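Local atomic coordinates of ABC transporter substrate-binding protein (PDB entry 4I1D), a protein that is a periplasmic solute-binding protein of an ABC transporter, probably capturing a small organic solute for uptake, and can bind D-malate. Residues L228-L233 / M301-W306; F104-L109 / F221-G226. All blocks are in the same frame, centred on the assembly; numbering follows the deposited sequence.

Contact 1: L228-L233 / M301-W306. With SO4 (sulfate ion), chain H.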
# COMPACT_ATOMS: atom_id res chain seq x y z
N LEU A 228 -10.14 -10.18 -40.09
CA LEU A 228 -9.12 -9.69 -41.02
C LEU A 228 -8.64 -8.31 -40.59
O LEU A 228 -9.43 -7.37 -40.47
CB LEU A 228 -9.67 -9.65 -42.44
CG LEU A 228 -8.70 -9.15 -43.51
CD1 LEU A 228 -7.36 -9.92 -43.46
CD2 LEU A 228 -9.35 -9.26 -44.86
N GLN A 229 -7.34 -8.20 -40.36
CA GLN A 229 -6.76 -6.98 -39.82
C GLN A 229 -5.54 -6.56 -40.62
O GLN A 229 -5.13 -7.27 -41.54
CB GLN A 229 -6.36 -7.22 -38.36
CG GLN A 229 -7.54 -7.61 -37.48
CD GLN A 229 -7.10 -8.37 -36.24
OE1 GLN A 229 -7.33 -9.58 -36.11
NE2 GLN A 229 -6.45 -7.66 -35.33
N SER A 230 -4.96 -5.41 -40.28
CA SER A 230 -3.80 -4.91 -41.00
C SER A 230 -2.93 -3.99 -40.15
O SER A 230 -3.41 -3.34 -39.22
CB SER A 230 -4.25 -4.12 -42.23
OG SER A 230 -4.84 -2.89 -41.84
N THR A 231 -1.64 -3.93 -40.48
CA THR A 231 -0.81 -2.83 -40.00
C THR A 231 -0.58 -1.83 -41.13
O THR A 231 -0.78 -2.15 -42.32
CB THR A 231 0.56 -3.31 -39.45
OG1 THR A 231 1.23 -4.08 -40.45
CG2 THR A 231 0.36 -4.17 -38.19
N SER A 232 -0.20 -0.62 -40.75
CA SER A 232 0.09 0.45 -41.70
C SER A 232 1.40 1.16 -41.33
O SER A 232 1.84 1.13 -40.17
CB SER A 232 -1.06 1.47 -41.73
OG SER A 232 -2.27 0.88 -42.16
N LEU A 233 2.02 1.81 -42.32
CA LEU A 233 3.22 2.60 -42.09
C LEU A 233 2.81 4.05 -41.88
O LEU A 233 1.91 4.55 -42.57
CB LEU A 233 4.14 2.50 -43.29
CG LEU A 233 4.57 1.09 -43.71
CD1 LEU A 233 5.61 1.21 -44.81
CD2 LEU A 233 5.14 0.33 -42.52
N MSE A 301 -12.02 -6.01 -39.83
CA MSE A 301 -11.97 -5.12 -38.67
C MSE A 301 -12.17 -3.66 -39.06
O MSE A 301 -11.52 -3.16 -39.99
CB MSE A 301 -10.66 -5.28 -37.91
CG MSE A 301 -10.52 -4.24 -36.79
SE MSE A 301 -9.27 -4.80 -35.39
CE MSE A 301 -10.17 -6.47 -34.93
N SER A 302 -13.06 -2.98 -38.35
CA SER A 302 -13.27 -1.54 -38.52
C SER A 302 -12.40 -0.74 -37.55
O SER A 302 -12.72 -0.61 -36.36
CB SER A 302 -14.75 -1.17 -38.30
OG SER A 302 -14.95 0.23 -38.37
N TYR A 303 -11.29 -0.22 -38.05
CA TYR A 303 -10.41 0.65 -37.28
C TYR A 303 -11.06 1.99 -36.94
O TYR A 303 -10.74 2.59 -35.93
CB TYR A 303 -9.06 0.82 -37.99
CG TYR A 303 -8.34 -0.49 -38.02
CD1 TYR A 303 -7.87 -1.06 -36.84
CD2 TYR A 303 -8.20 -1.21 -39.20
CE1 TYR A 303 -7.24 -2.29 -36.84
CE2 TYR A 303 -7.58 -2.44 -39.22
CZ TYR A 303 -7.09 -2.98 -38.03
OH TYR A 303 -6.46 -4.21 -38.04
N ALA A 304 -11.99 2.44 -37.78
CA ALA A 304 -12.77 3.62 -37.47
C ALA A 304 -13.59 3.38 -36.20
O ALA A 304 -13.70 4.27 -35.36
CB ALA A 304 -13.68 4.00 -38.64
N TRP A 305 -14.16 2.20 -36.05
CA TRP A 305 -14.93 1.91 -34.83
C TRP A 305 -14.01 1.81 -33.61
O TRP A 305 -14.27 2.46 -32.59
CB TRP A 305 -15.81 0.66 -34.94
CG TRP A 305 -16.68 0.48 -33.70
CD1 TRP A 305 -17.92 1.01 -33.47
CD2 TRP A 305 -16.34 -0.25 -32.50
NE1 TRP A 305 -18.38 0.65 -32.23
CE2 TRP A 305 -17.43 -0.13 -31.61
CE3 TRP A 305 -15.23 -1.00 -32.11
CZ2 TRP A 305 -17.43 -0.72 -30.35
CZ3 TRP A 305 -15.24 -1.60 -30.85
CH2 TRP A 305 -16.34 -1.45 -29.99
N TRP A 306 -12.93 1.03 -33.73
CA TRP A 306 -12.02 0.82 -32.60
C TRP A 306 -11.33 2.09 -32.10
O TRP A 306 -11.01 2.20 -30.91
CB TRP A 306 -10.98 -0.27 -32.90
CG TRP A 306 -11.52 -1.61 -32.64
CD1 TRP A 306 -11.87 -2.55 -33.57
CD2 TRP A 306 -11.83 -2.17 -31.36
NE1 TRP A 306 -12.37 -3.67 -32.94
CE2 TRP A 306 -12.36 -3.46 -31.59
CE3 TRP A 306 -11.71 -1.71 -30.05
CZ2 TRP A 306 -12.75 -4.30 -30.54
CZ3 TRP A 306 -12.11 -2.55 -29.01
CH2 TRP A 306 -12.62 -3.82 -29.27
S SO4 H . -12.26 1.27 -41.19
O1 SO4 H . -11.56 0.03 -41.51
O2 SO4 H . -11.42 2.40 -41.59
O3 SO4 H . -13.55 1.31 -41.87
O4 SO4 H . -12.51 1.33 -39.75
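The Y303 ring meets strand 228-233 with its hydroxyl leading: Q229 CB sits at the ring edge near its plane, S230 OG comes in obliquely at CE2, and M301 CG covers one face, offset toward the rim, 3.8 Å above the plane. With CG anti to the carbonyl carbon (chi1 -66°), the phenol is directed at the strand, where its OH takes a nearly straight hydrogen bond from S230 N at 3.0 Å (N-H...O 164°). The side chain also touches T64 and L68 of helix 64-72, and T64 bonds S230 OG as well. A phenylalanine at Y303 would probably leave S230 N without this acceptor. Just before it, M301 N donates to L228 O (3.0 Å), extending the parallel pairing of strands 219-235 and 299-300 within this periplasmic-binding-protein fold. The selenomethionine chain, bent at its end, lays SE and CE against Q229, with CE 3.8 Å from Q229 CG. Helix 303-306 then begins with S302 as N-cap: its OG accepts from W305 N at 3.1 Å. A sulfate, probably from the crystallisation liquor, lies by the helix start, but its modelled position is doubtful because O4 is too close to A304 N.

Contact 2: F104-L109 / F221-G226. With SO4 (sulfate ion), chain K.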
# COMPACT_ATOMS: atom_id res chain seq x y z
N PHE A 104 -1.72 -7.47 -44.41
CA PHE A 104 -2.91 -7.98 -43.75
C PHE A 104 -2.63 -9.29 -43.03
O PHE A 104 -1.92 -10.15 -43.56
CB PHE A 104 -4.03 -8.21 -44.76
CG PHE A 104 -4.62 -6.95 -45.29
CD1 PHE A 104 -4.09 -6.34 -46.41
CD2 PHE A 104 -5.73 -6.37 -44.67
CE1 PHE A 104 -4.65 -5.17 -46.91
CE2 PHE A 104 -6.28 -5.21 -45.15
CZ PHE A 104 -5.74 -4.60 -46.28
N TYR A 105 -3.16 -9.41 -41.81
CA TYR A 105 -3.11 -10.65 -41.04
C TYR A 105 -4.47 -10.96 -40.46
O TYR A 105 -5.33 -10.08 -40.41
CB TYR A 105 -2.09 -10.54 -39.90
CG TYR A 105 -2.37 -9.45 -38.89
CD1 TYR A 105 -2.89 -9.74 -37.63
CD2 TYR A 105 -2.08 -8.12 -39.17
CE1 TYR A 105 -3.12 -8.73 -36.69
CE2 TYR A 105 -2.31 -7.12 -38.24
CZ TYR A 105 -2.82 -7.43 -37.00
OH TYR A 105 -3.04 -6.41 -36.10
N SER A 106 -4.66 -12.20 -40.01
CA SER A 106 -5.95 -12.60 -39.45
C SER A 106 -5.81 -13.19 -38.05
O SER A 106 -4.82 -13.86 -37.75
CB SER A 106 -6.64 -13.61 -40.36
OG SER A 106 -6.83 -13.07 -41.66
N SER A 107 -6.82 -12.93 -37.22
CA SER A 107 -7.02 -13.71 -36.01
C SER A 107 -7.96 -14.83 -36.41
O SER A 107 -9.03 -14.57 -36.92
CB SER A 107 -7.65 -12.86 -34.91
OG SER A 107 -6.74 -11.86 -34.46
N VAL A 108 -7.55 -16.08 -36.19
CA VAL A 108 -8.33 -17.22 -36.68
C VAL A 108 -8.60 -18.26 -35.60
O VAL A 108 -7.91 -18.33 -34.57
CB VAL A 108 -7.64 -17.91 -37.89
CG1 VAL A 108 -7.63 -16.99 -39.11
CG2 VAL A 108 -6.21 -18.34 -37.54
N LEU A 109 -9.63 -19.07 -35.83
CA LEU A 109 -9.87 -20.27 -35.07
C LEU A 109 -8.82 -21.32 -35.46
O LEU A 109 -8.84 -21.85 -36.58
CB LEU A 109 -11.29 -20.79 -35.35
CG LEU A 109 -11.74 -22.10 -34.67
CD1 LEU A 109 -11.43 -22.07 -33.20
CD2 LEU A 109 -13.24 -22.38 -34.90
N PHE A 221 -5.97 -24.38 -39.09
CA PHE A 221 -6.91 -23.30 -38.82
C PHE A 221 -7.81 -23.07 -40.02
O PHE A 221 -7.56 -23.59 -41.11
CB PHE A 221 -6.18 -22.00 -38.46
CG PHE A 221 -5.56 -21.29 -39.63
CD1 PHE A 221 -4.25 -21.55 -40.00
CD2 PHE A 221 -6.28 -20.35 -40.35
CE1 PHE A 221 -3.67 -20.88 -41.08
CE2 PHE A 221 -5.71 -19.68 -41.43
CZ PHE A 221 -4.40 -19.94 -41.80
N THR A 222 -8.87 -22.30 -39.81
CA THR A 222 -9.76 -21.92 -40.89
C THR A 222 -9.81 -20.41 -40.99
O THR A 222 -9.63 -19.72 -39.98
CB THR A 222 -11.19 -22.44 -40.66
OG1 THR A 222 -12.03 -22.02 -41.74
CG2 THR A 222 -11.75 -21.89 -39.35
N TYR A 223 -10.03 -19.89 -42.19
CA TYR A 223 -10.26 -18.46 -42.33
C TYR A 223 -11.74 -18.14 -42.09
O TYR A 223 -12.12 -16.98 -41.90
CB TYR A 223 -9.80 -17.95 -43.70
CG TYR A 223 -8.31 -17.67 -43.80
CD1 TYR A 223 -7.71 -16.66 -43.05
CD2 TYR A 223 -7.50 -18.40 -44.67
CE1 TYR A 223 -6.35 -16.40 -43.13
CE2 TYR A 223 -6.14 -18.15 -44.77
CZ TYR A 223 -5.57 -17.15 -44.00
OH TYR A 223 -4.22 -16.90 -44.11
N ASN A 224 -12.58 -19.17 -42.06
CA ASN A 224 -14.00 -18.92 -41.84
C ASN A 224 -14.24 -18.16 -40.54
O ASN A 224 -13.81 -18.58 -39.47
CB ASN A 224 -14.81 -20.21 -41.84
CG ASN A 224 -16.30 -19.96 -41.94
OD1 ASN A 224 -16.74 -19.13 -42.74
ND2 ASN A 224 -17.08 -20.65 -41.12
N GLN A 225 -14.91 -17.01 -40.65
CA GLN A 225 -15.19 -16.15 -39.50
C GLN A 225 -13.92 -15.60 -38.86
O GLN A 225 -13.94 -15.17 -37.70
CB GLN A 225 -16.05 -16.87 -38.45
CG GLN A 225 -17.45 -17.24 -38.95
CD GLN A 225 -18.47 -17.30 -37.82
OE1 GLN A 225 -18.15 -17.69 -36.69
NE2 GLN A 225 -19.70 -16.90 -38.12
N GLY A 226 -12.82 -15.63 -39.60
CA GLY A 226 -11.60 -15.01 -39.12
C GLY A 226 -11.81 -13.51 -39.03
O GLY A 226 -12.70 -12.97 -39.68
S SO4 K . -12.57 -23.90 -44.46
O1 SO4 K . -12.51 -24.81 -45.60
O2 SO4 K . -11.43 -22.98 -44.51
O3 SO4 K . -13.84 -23.15 -44.51
O4 SO4 K . -12.50 -24.69 -43.24
O HOH W 1 -11.17 -18.16 -38.24
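V108 lays its CG2 methyl obliquely against the F221 ring, 3.5 Å from CD2, while its CG1 reaches Y223 CD1 at 4.0 Å. The valine is thus shared by two aromatics that also pack on each other: CE2 of F221 stands 3.5 Å above the centre of the Y223 ring, and CD1 of Y223 lies in plane at the edge of F221. F221 CG is placed between its backbone N and carbonyl carbon (chi1 76°), which brings the ring alongside V108 and within contact of N206 and V209 of helix 206-214. S106 presents its OG to the Y223 ring edge, although that hydroxyl bonds Q298 and the tyrosine OH bonds Q287 O. Strands 100-112 and 219-235 are antiparallel neighbours in the sheet of this periplasmic-binding-protein fold; a type II turn from Y223 to G226 interrupts the second, and segments 104-109 and 221-223 run at 124°. T222 OG1 accepts from N224 N, an ST turn. At the corner a water bridges L109 N to T222 O (2.8 Å) and N224 O; S107 pairs with I227 just past the turn. G226 CA comes to 3.4 Å from S107 O. Within these segments T222 N to L109 O (3.3 Å) is the one direct backbone hydrogen bond, supplemented by apolar packing and by the water, which gives three backbone groups a partner, consistent with the corner interrupting regular pairing.

Contacts 1 and 2 lie in series on strand 219-235, their centres about 15 Å apart, and meet through its neighbour, strand 100-112. They touch directly: Q229 N lies 2.8 Å from Y105 O, a probable hydrogen bond, and S230 CB packs 3.6 Å from F104 CD2. The same strand thus turns a corner in contact 2 and, farther along, receives residues 301-306 in contact 1. Neither includes a residue of the malate site, but both come within about 12 Å of R208, a malate-binding residue: side chain to side chain, V108 is about 8 Å and Q229 about 12 Å from it, and the S107 side chain is about 10 Å from the bound D-malate.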